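Long-range contacts in purine nucleoside phosphorylase (Thermus thermophilus, PDB 1ODK), which probably catalyses the reversible phosphorolysis of purine nucleosides, releasing the free base and a pentose 1-phosphate, as a hexameric member of the phosphorylase superfamily: residues 145-150 and 221-226; 11-16 and 80-85; 160-165 and 204-209. All coordinates share one frame; numbering follows the deposited sequence.

Interaction 1: 145-150 and 221-226; sequences GYPHRV and VRRMVE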
loop_
_atom_site.group_PDB
_atom_site.type_symbol
_atom_site.label_atom_id
_atom_site.label_comp_id
_atom_site.label_asym_id
_atom_site.label_seq_id
_atom_site.Cartn_x
_atom_site.Cartn_y
_atom_site.Cartn_z
ATOM N N GLY B 145 43.143 -3.490 -7.020
ATOM C CA GLY B 145 43.321 -4.555 -6.047
ATOM C C GLY B 145 42.810 -4.376 -4.628
ATOM O O GLY B 145 43.095 -5.210 -3.772
ATOM N N TYR B 146 42.059 -3.312 -4.357
ATOM C CA TYR B 146 41.543 -3.100 -3.005
ATOM C C TYR B 146 40.375 -4.044 -2.734
ATOM O O TYR B 146 39.547 -4.276 -3.612
ATOM C CB TYR B 146 41.067 -1.652 -2.826
ATOM C CG TYR B 146 42.122 -0.603 -3.100
ATOM C CD1 TYR B 146 43.356 -0.642 -2.453
ATOM C CD2 TYR B 146 41.877 0.442 -3.993
ATOM C CE1 TYR B 146 44.323 0.334 -2.689
ATOM C CE2 TYR B 146 42.834 1.424 -4.236
ATOM C CZ TYR B 146 44.057 1.364 -3.581
ATOM O OH TYR B 146 45.008 2.331 -3.820
ATOM N N PRO B 147 40.299 -4.609 -1.518
ATOM C CA PRO B 147 39.205 -5.523 -1.180
ATOM C C PRO B 147 37.859 -4.869 -1.479
ATOM O O PRO B 147 37.596 -3.747 -1.038
ATOM C CB PRO B 147 39.413 -5.761 0.310
ATOM C CG PRO B 147 40.903 -5.714 0.434
ATOM C CD PRO B 147 41.259 -4.509 -0.405
ATOM N N HIS B 148 37.009 -5.569 -2.221
ATOM C CA HIS B 148 35.708 -5.019 -2.577
ATOM C C HIS B 148 34.688 -6.097 -2.888
ATOM O O HIS B 148 35.033 -7.263 -3.084
ATOM C CB HIS B 148 35.838 -4.120 -3.805
ATOM C CG HIS B 148 36.214 -4.863 -5.048
ATOM N ND1 HIS B 148 37.462 -5.418 -5.234
ATOM C CD2 HIS B 148 35.493 -5.182 -6.150
ATOM C CE1 HIS B 148 37.494 -6.048 -6.396
ATOM N NE2 HIS B 148 36.311 -5.920 -6.970
ATOM N N ARG B 149 33.427 -5.684 -2.939
ATOM C CA ARG B 149 32.317 -6.572 -3.258
ATOM C C ARG B 149 31.464 -5.857 -4.302
ATOM O O ARG B 149 31.515 -4.632 -4.430
ATOM C CB ARG B 149 31.475 -6.866 -2.007
ATOM C CG ARG B 149 32.187 -7.671 -0.920
ATOM C CD ARG B 149 32.541 -9.070 -1.405
ATOM N NE ARG B 149 31.357 -9.800 -1.851
ATOM C CZ ARG B 149 30.420 -10.283 -1.038
ATOM N NH1 ARG B 149 30.529 -10.125 0.276
ATOM N NH2 ARG B 149 29.361 -10.901 -1.544
ATOM N N VAL B 150 30.692 -6.628 -5.057
ATOM C CA VAL B 150 29.823 -6.067 -6.078
ATOM C C VAL B 150 28.411 -6.591 -5.824
ATOM O O VAL B 150 28.178 -7.802 -5.792
ATOM C CB VAL B 150 30.293 -6.479 -7.492
ATOM C CG1 VAL B 150 29.399 -5.850 -8.550
ATOM C CG2 VAL B 150 31.743 -6.049 -7.700
ATOM N N VAL B 221 38.097 5.425 2.312
ATOM C CA VAL B 221 37.637 6.587 1.561
ATOM C C VAL B 221 38.621 6.937 0.441
ATOM O O VAL B 221 38.218 7.256 -0.682
ATOM C CB VAL B 221 37.479 7.811 2.487
ATOM C CG1 VAL B 221 37.268 9.077 1.655
ATOM C CG2 VAL B 221 36.301 7.586 3.441
ATOM N N ARG B 222 39.913 6.883 0.742
ATOM C CA ARG B 222 40.918 7.203 -0.268
ATOM C C ARG B 222 40.842 6.222 -1.437
ATOM O O ARG B 222 40.900 6.626 -2.599
ATOM C CB ARG B 222 42.327 7.159 0.334
ATOM C CG ARG B 222 43.417 7.651 -0.623
ATOM C CD ARG B 222 44.801 7.219 -0.153
ATOM N NE ARG B 222 44.969 5.768 -0.222
ATOM C CZ ARG B 222 45.030 5.071 -1.355
ATOM N NH1 ARG B 222 44.943 5.686 -2.525
ATOM N NH2 ARG B 222 45.171 3.753 -1.316
ATOM N N ARG B 223 40.711 4.937 -1.122
ATOM C CA ARG B 223 40.635 3.898 -2.147
ATOM C C ARG B 223 39.410 4.082 -3.033
ATOM O O ARG B 223 39.481 3.967 -4.258
ATOM C CB ARG B 223 40.576 2.520 -1.489
ATOM C CG ARG B 223 41.790 2.169 -0.646
ATOM C CD ARG B 223 41.562 0.869 0.113
ATOM N NE ARG B 223 42.767 0.428 0.808
ATOM C CZ ARG B 223 42.855 -0.697 1.506
ATOM N NH1 ARG B 223 41.804 -1.500 1.605
ATOM N NH2 ARG B 223 43.996 -1.023 2.100
ATOM N N MET B 224 38.278 4.358 -2.396
ATOM C CA MET B 224 37.027 4.557 -3.109
ATOM C C MET B 224 37.090 5.744 -4.084
ATOM O O MET B 224 36.610 5.655 -5.217
ATOM C CB MET B 224 35.907 4.737 -2.078
ATOM C CG MET B 224 34.780 5.646 -2.480
ATOM S SD MET B 224 33.590 5.703 -1.140
ATOM C CE MET B 224 34.224 7.028 -0.128
ATOM N N VAL B 225 37.686 6.850 -3.645
ATOM C CA VAL B 225 37.805 8.040 -4.488
ATOM C C VAL B 225 38.732 7.794 -5.680
ATOM O O VAL B 225 38.442 8.218 -6.801
ATOM C CB VAL B 225 38.330 9.245 -3.667
ATOM C CG1 VAL B 225 38.590 10.441 -4.584
ATOM C CG2 VAL B 225 37.305 9.619 -2.594
ATOM N N GLU B 226 39.846 7.112 -5.437
ATOM C CA GLU B 226 40.790 6.802 -6.506
ATOM C C GLU B 226 40.085 5.951 -7.565
ATOM O O GLU B 226 40.247 6.174 -8.768
ATOM C CB GLU B 226 41.994 6.039 -5.950
ATOM C CG GLU B 226 43.048 5.705 -6.997
ATOM C CD GLU B 226 44.219 4.926 -6.425
ATOM O OE1 GLU B 226 45.200 4.704 -7.167
ATOM O OE2 GLU B 226 44.161 4.533 -5.240
HETATM O O HOH W 1 39.293 -1.750 0.458
#

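Interaction 2: 11-16 and 80-85; sequences GDVAER and LGARVL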
loop_
_atom_site.group_PDB
_atom_site.type_symbol
_atom_site.label_atom_id
_atom_site.label_comp_id
_atom_site.label_asym_id
_atom_site.label_seq_id
_atom_site.Cartn_x
_atom_site.Cartn_y
_atom_site.Cartn_z
ATOM N N GLY B 11 28.995 26.938 -16.606
ATOM C CA GLY B 11 30.420 26.826 -16.878
ATOM C C GLY B 11 31.263 26.320 -15.715
ATOM O O GLY B 11 32.369 25.818 -15.915
ATOM N N ASP B 12 30.744 26.444 -14.498
ATOM C CA ASP B 12 31.465 26.010 -13.301
ATOM C C ASP B 12 31.568 24.500 -13.101
ATOM O O ASP B 12 32.544 24.015 -12.534
ATOM C CB ASP B 12 30.813 26.585 -12.041
ATOM C CG ASP B 12 30.902 28.087 -11.966
ATOM O OD1 ASP B 12 31.922 28.646 -12.420
ATOM O OD2 ASP B 12 29.955 28.705 -11.431
ATOM N N VAL B 13 30.554 23.768 -13.550
ATOM C CA VAL B 13 30.505 22.320 -13.360
ATOM C C VAL B 13 30.970 21.496 -14.554
ATOM O O VAL B 13 30.565 21.742 -15.686
ATOM C CB VAL B 13 29.066 21.890 -12.984
ATOM C CG1 VAL B 13 29.003 20.387 -12.755
ATOM C CG2 VAL B 13 28.613 22.662 -11.738
ATOM N N ALA B 14 31.814 20.505 -14.288
ATOM C CA ALA B 14 32.333 19.637 -15.340
ATOM C C ALA B 14 31.319 18.555 -15.689
ATOM O O ALA B 14 30.350 18.338 -14.961
ATOM C CB ALA B 14 33.640 18.990 -14.888
ATOM N N GLU B 15 31.542 17.877 -16.809
ATOM C CA GLU B 15 30.642 16.808 -17.218
ATOM C C GLU B 15 30.745 15.624 -16.264
ATOM O O GLU B 15 29.761 14.920 -16.033
ATOM C CB GLU B 15 30.965 16.347 -18.641
ATOM C CG GLU B 15 30.512 17.306 -19.720
ATOM C CD GLU B 15 30.726 16.751 -21.118
ATOM O OE1 GLU B 15 30.307 17.419 -22.086
ATOM O OE2 GLU B 15 31.311 15.654 -21.251
ATOM N N ARG B 16 31.941 15.410 -15.721
ATOM C CA ARG B 16 32.196 14.312 -14.794
ATOM C C ARG B 16 32.201 14.849 -13.370
ATOM O O ARG B 16 32.940 15.783 -13.055
ATOM C CB ARG B 16 33.541 13.655 -15.120
ATOM C CG ARG B 16 33.603 13.105 -16.537
ATOM C CD ARG B 16 34.970 12.535 -16.888
ATOM N NE ARG B 16 34.945 11.928 -18.217
ATOM C CZ ARG B 16 34.821 12.612 -19.350
ATOM N NH1 ARG B 16 34.797 11.972 -20.513
ATOM N NH2 ARG B 16 34.741 13.936 -19.324
ATOM N N LEU B 80 23.125 22.023 -14.666
ATOM C CA LEU B 80 24.405 22.714 -14.783
ATOM C C LEU B 80 25.367 22.040 -15.757
ATOM O O LEU B 80 26.491 22.504 -15.939
ATOM C CB LEU B 80 25.060 22.842 -13.401
ATOM C CG LEU B 80 24.368 23.811 -12.436
ATOM C CD1 LEU B 80 24.943 23.677 -11.031
ATOM C CD2 LEU B 80 24.534 25.239 -12.958
ATOM N N GLY B 81 24.935 20.940 -16.369
ATOM C CA GLY B 81 25.779 20.257 -17.333
ATOM C C GLY B 81 26.420 18.944 -16.922
ATOM O O GLY B 81 27.203 18.379 -17.693
ATOM N N ALA B 82 26.116 18.446 -15.723
ATOM C CA ALA B 82 26.705 17.181 -15.289
ATOM C C ALA B 82 26.164 16.057 -16.171
ATOM O O ALA B 82 24.965 16.005 -16.454
ATOM C CB ALA B 82 26.378 16.915 -13.813
ATOM N N ARG B 83 27.052 15.163 -16.601
ATOM C CA ARG B 83 26.679 14.050 -17.473
ATOM C C ARG B 83 27.044 12.688 -16.892
ATOM O O ARG B 83 26.384 11.688 -17.172
ATOM C CB ARG B 83 27.351 14.224 -18.837
ATOM C CG ARG B 83 26.874 15.461 -19.575
ATOM C CD ARG B 83 25.428 15.294 -20.028
ATOM N NE ARG B 83 24.711 16.566 -20.091
ATOM C CZ ARG B 83 25.114 17.633 -20.776
ATOM N NH1 ARG B 83 26.245 17.594 -21.472
ATOM N NH2 ARG B 83 24.387 18.744 -20.758
ATOM N N VAL B 84 28.107 12.659 -16.096
ATOM C CA VAL B 84 28.571 11.437 -15.451
ATOM C C VAL B 84 28.693 11.749 -13.961
ATOM O O VAL B 84 29.525 12.559 -13.558
ATOM C CB VAL B 84 29.943 10.998 -16.015
ATOM C CG1 VAL B 84 30.413 9.736 -15.321
ATOM C CG2 VAL B 84 29.834 10.765 -17.522
ATOM N N LEU B 85 27.857 11.111 -13.146
ATOM C CA LEU B 85 27.871 11.371 -11.712
ATOM C C LEU B 85 28.081 10.111 -10.893
ATOM O O LEU B 85 27.282 9.172 -10.959
ATOM C CB LEU B 85 26.562 12.047 -11.285
ATOM C CG LEU B 85 26.180 13.314 -12.056
ATOM C CD1 LEU B 85 25.539 12.920 -13.377
ATOM C CD2 LEU B 85 25.201 14.152 -11.247
HETATM O O HOH W 2 29.277 20.362 -18.036
#

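Interaction 3: 160-165 and 204-209; sequences YATTPE and NRIGDP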
loop_
_atom_site.group_PDB
_atom_site.type_symbol
_atom_site.label_atom_id
_atom_site.label_comp_id
_atom_site.label_asym_id
_atom_site.label_seq_id
_atom_site.Cartn_x
_atom_site.Cartn_y
_atom_site.Cartn_z
ATOM N N TYR B 160 18.276 5.783 12.043
ATOM C CA TYR B 160 18.134 5.198 13.366
ATOM C C TYR B 160 16.974 4.227 13.570
ATOM O O TYR B 160 16.739 3.782 14.684
ATOM C CB TYR B 160 18.087 6.314 14.422
ATOM C CG TYR B 160 19.433 6.980 14.628
ATOM C CD1 TYR B 160 19.719 8.233 14.078
ATOM C CD2 TYR B 160 20.448 6.319 15.323
ATOM C CE1 TYR B 160 20.990 8.809 14.218
ATOM C CE2 TYR B 160 21.714 6.881 15.463
ATOM C CZ TYR B 160 21.981 8.120 14.910
ATOM O OH TYR B 160 23.249 8.648 15.036
ATOM N N ALA B 161 16.263 3.887 12.501
ATOM C CA ALA B 161 15.149 2.954 12.609
ATOM C C ALA B 161 15.590 1.505 12.382
ATOM O O ALA B 161 15.072 0.584 13.012
ATOM C CB ALA B 161 14.056 3.322 11.599
ATOM N N THR B 162 16.551 1.305 11.490
ATOM C CA THR B 162 17.017 -0.043 11.167
ATOM C C THR B 162 17.803 -0.752 12.264
ATOM O O THR B 162 18.858 -0.290 12.686
ATOM C CB THR B 162 17.857 -0.025 9.880
ATOM O OG1 THR B 162 17.070 0.539 8.823
ATOM C CG2 THR B 162 18.279 -1.444 9.484
ATOM N N THR B 163 17.277 -1.887 12.714
ATOM C CA THR B 163 17.925 -2.684 13.751
ATOM C C THR B 163 18.860 -3.707 13.111
ATOM O O THR B 163 18.770 -3.985 11.910
ATOM C CB THR B 163 16.903 -3.473 14.570
ATOM O OG1 THR B 163 16.325 -4.485 13.738
ATOM C CG2 THR B 163 15.802 -2.553 15.089
ATOM N N PRO B 164 19.775 -4.280 13.909
ATOM C CA PRO B 164 20.703 -5.278 13.375
ATOM C C PRO B 164 19.912 -6.480 12.863
ATOM O O PRO B 164 20.292 -7.114 11.887
ATOM C CB PRO B 164 21.567 -5.624 14.585
ATOM C CG PRO B 164 21.605 -4.323 15.341
ATOM C CD PRO B 164 20.158 -3.887 15.279
ATOM N N GLU B 165 18.798 -6.772 13.526
ATOM C CA GLU B 165 17.948 -7.895 13.140
ATOM C C GLU B 165 17.345 -7.677 11.753
ATOM O O GLU B 165 17.283 -8.596 10.935
ATOM C CB GLU B 165 16.836 -8.088 14.172
ATOM N N ASN B 204 31.092 0.860 9.029
ATOM C CA ASN B 204 30.634 0.213 10.251
ATOM C C ASN B 204 29.630 -0.882 9.927
ATOM O O ASN B 204 29.308 -1.122 8.767
ATOM C CB ASN B 204 29.932 1.229 11.150
ATOM C CG ASN B 204 28.680 1.800 10.504
ATOM O OD1 ASN B 204 28.757 2.568 9.542
ATOM N ND2 ASN B 204 27.519 1.411 11.016
ATOM N N ARG B 205 29.135 -1.530 10.976
ATOM C CA ARG B 205 28.127 -2.574 10.855
ATOM C C ARG B 205 26.866 -2.040 11.521
ATOM O O ARG B 205 26.940 -1.373 12.554
ATOM C CB ARG B 205 28.594 -3.852 11.553
ATOM C CG ARG B 205 29.633 -4.620 10.757
ATOM C CD ARG B 205 30.653 -5.282 11.660
ATOM N NE ARG B 205 31.631 -6.050 10.895
ATOM C CZ ARG B 205 32.854 -6.334 11.327
ATOM N NH1 ARG B 205 33.251 -5.907 12.519
ATOM N NH2 ARG B 205 33.680 -7.046 10.570
ATOM N N ILE B 206 25.712 -2.314 10.923
ATOM C CA ILE B 206 24.452 -1.843 11.481
ATOM C C ILE B 206 24.377 -2.215 12.956
ATOM O O ILE B 206 24.601 -3.367 13.323
ATOM C CB ILE B 206 23.243 -2.454 10.741
ATOM C CG1 ILE B 206 23.303 -2.083 9.257
ATOM C CG2 ILE B 206 21.944 -1.964 11.371
ATOM C CD1 ILE B 206 23.373 -0.596 8.994
ATOM N N GLY B 207 24.076 -1.228 13.797
ATOM C CA GLY B 207 23.986 -1.477 15.224
ATOM C C GLY B 207 25.156 -0.914 16.017
ATOM O O GLY B 207 25.050 -0.718 17.230
ATOM N N ASP B 208 26.275 -0.661 15.344
ATOM C CA ASP B 208 27.450 -0.112 16.013
ATOM C C ASP B 208 27.200 1.327 16.451
ATOM O O ASP B 208 26.693 2.144 15.679
ATOM C CB ASP B 208 28.668 -0.155 15.086
ATOM C CG ASP B 208 29.228 -1.555 14.918
ATOM O OD1 ASP B 208 30.190 -1.714 14.136
ATOM O OD2 ASP B 208 28.712 -2.491 15.568
ATOM N N PRO B 209 27.556 1.656 17.702
ATOM C CA PRO B 209 27.365 3.009 18.235
ATOM C C PRO B 209 28.337 4.021 17.626
ATOM O O PRO B 209 28.061 5.220 17.596
ATOM C CB PRO B 209 27.579 2.815 19.734
ATOM C CG PRO B 209 28.614 1.733 19.775
ATOM C CD PRO B 209 28.117 0.759 18.730
#

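Interaction 1: 145-150 and 221-226
Tyr146 turns CG beside its own backbone N (chi1 -57°) and Arg223 does the same (chi1 -61°), which brings the phenol ring and the arginine chain together face on. Arg223 CG sits 3.5 Å from the centroid of the Tyr146 ring, almost on the ring normal, a CH-pi contact; beyond it the extended chain carries the guanidinium on, its plane only 7° from that of the ring. The phenol oxygen is gripped twice. Tyr146 OH donates to Glu226 OE2 at 2.8 Å, on the syn side of the carboxylate, and accepts from Arg222 NH2 at 2.9 Å, in the guanidinium plane. Arg222 NH1 closes the triangle with a salt bridge to Glu226 OE2, coming from the other face of the carboxylate. Were the phenol replaced by an alanine here, the Arg223 methylenes would probably lose their aromatic cover and Glu226 OE2 its phenol donor. One water joins Pro147 O to Arg223 NH1, while Arg223 NE pairs with Glu219 a turn earlier. The contact joins the link between helix 131-144 and strand 148-150 to helix 214-233; Arg223 also touches Leu103 of strand 103-106, and Arg222 touches Trp28 of helix 23-33.

Interaction 2: 11-16 and 80-85
Glu15, Val13 and Leu80 bury the most surface here, and Glu15 works mainly through its backbone. Its carbonyl oxygen takes two N-H groups in succession: Arg83 N at 2.8 Å from Glu15 O, in the carbonyl plane on a lone pair, and Val84 N, also at 2.8 Å from Glu15 O, tilted 21° from that plane. Both amides converge on one oxygen, just where segment 80-85 goes over into a strand. Next along, Arg16 and Val84 form a parallel bridge, with Arg16 CA 3.4 Å from Val84 O in a CA-H...O contact. This is where strands 16-20 and 84-93 start side by side in the central sheet of the phosphorylase fold, the second of them entered from helix 67-79 through the Schellman motif at Gly81. At the solvent side, Glu15 and Arg83 lie CG to CG at 4.1 Å; Glu15 OE1 and Arg83 NH1, also 4.1 Å apart, form no salt bridge and would attract weakly at most. Val13 faces the helix end instead. With CG2 set beside the backbone N, it lays that methyl 3.9 Å from Leu80 CD1, the two side chains crossing at about a right angle; Tyr40 also packs on Val13, and Pro3, Val6 and Pro10 on Leu80. A water donates to both Val13 O and Gly81 O, bridging the backbones before they draw together at Glu15.

Interaction 3: 160-165 and 204-209
Pro164 and Gly207 bring the two backbones closest, their CA atoms 5.4 Å apart, where the start of helix 164-171 meets a type II beta turn running from Arg205 to Asp208. The turn follows directly on strand 195-205 and is closed by the backbone hydrogen bond from Asp208 N to Arg205 O. Gly207 takes its third position with positive phi (107°), and the peptide between Ile206 and Gly207 is presented to the proline. A side chain on Gly207 would run into Pro164 CG as well as the preceding carbonyl, so glycine suits the turn and the contact alike. On the other segment Thr163 is the N-cap of the helix, its OG1 accepting from the backbone N of Glu166.

Ile206 buries more surface than any other residue here. Its CG2 stands anti to the backbone N, which sends that methyl across to the 160-165 segment, where it touches Thr162 O at 3.7 Å and Thr163 O at 3.8 Å; Thr162 CG2 meets it more loosely, the two side chains crossing at a slant. The hydroxyl of Thr162 is hydrogen-bonded to Glu156, while its methyl is the branch turned to Ile206. Across the contact the association is van der Waals packing of the turn against the loop and first helical residue of 160-165, at the surface. A neighbouring subunit borders the site: Gln118 of that chain packs on Ala161 and Thr162, and Tyr160 OH is hydrogen-bonded to its Glu76. Nearest the turn, the Pro164 ring puts CG 3.7 Å from both Ile206 O and Gly207 CA.

How the interactions relate
All three contacts reach the same mixed sheet, at separate places: the centres of interactions 1 and 2 lie about 24 Å apart, those of 1 and 3 about 23 Å, and those of 2 and 3 about 35 Å, on opposite sides of the chain's centre. Interaction 2 closes first along the sequence; interaction 1 opens later and encloses interaction 3 in its loop. Strands 84-93 and 195-205, neighbours in the sheet, connect interactions 2 and 3, while strand 195-205 is followed by helix 214-233 of interaction 1. They thus lie around one sheet: at the start of two strands, at a helix packed on it, and at a turn beside a neighbouring subunit.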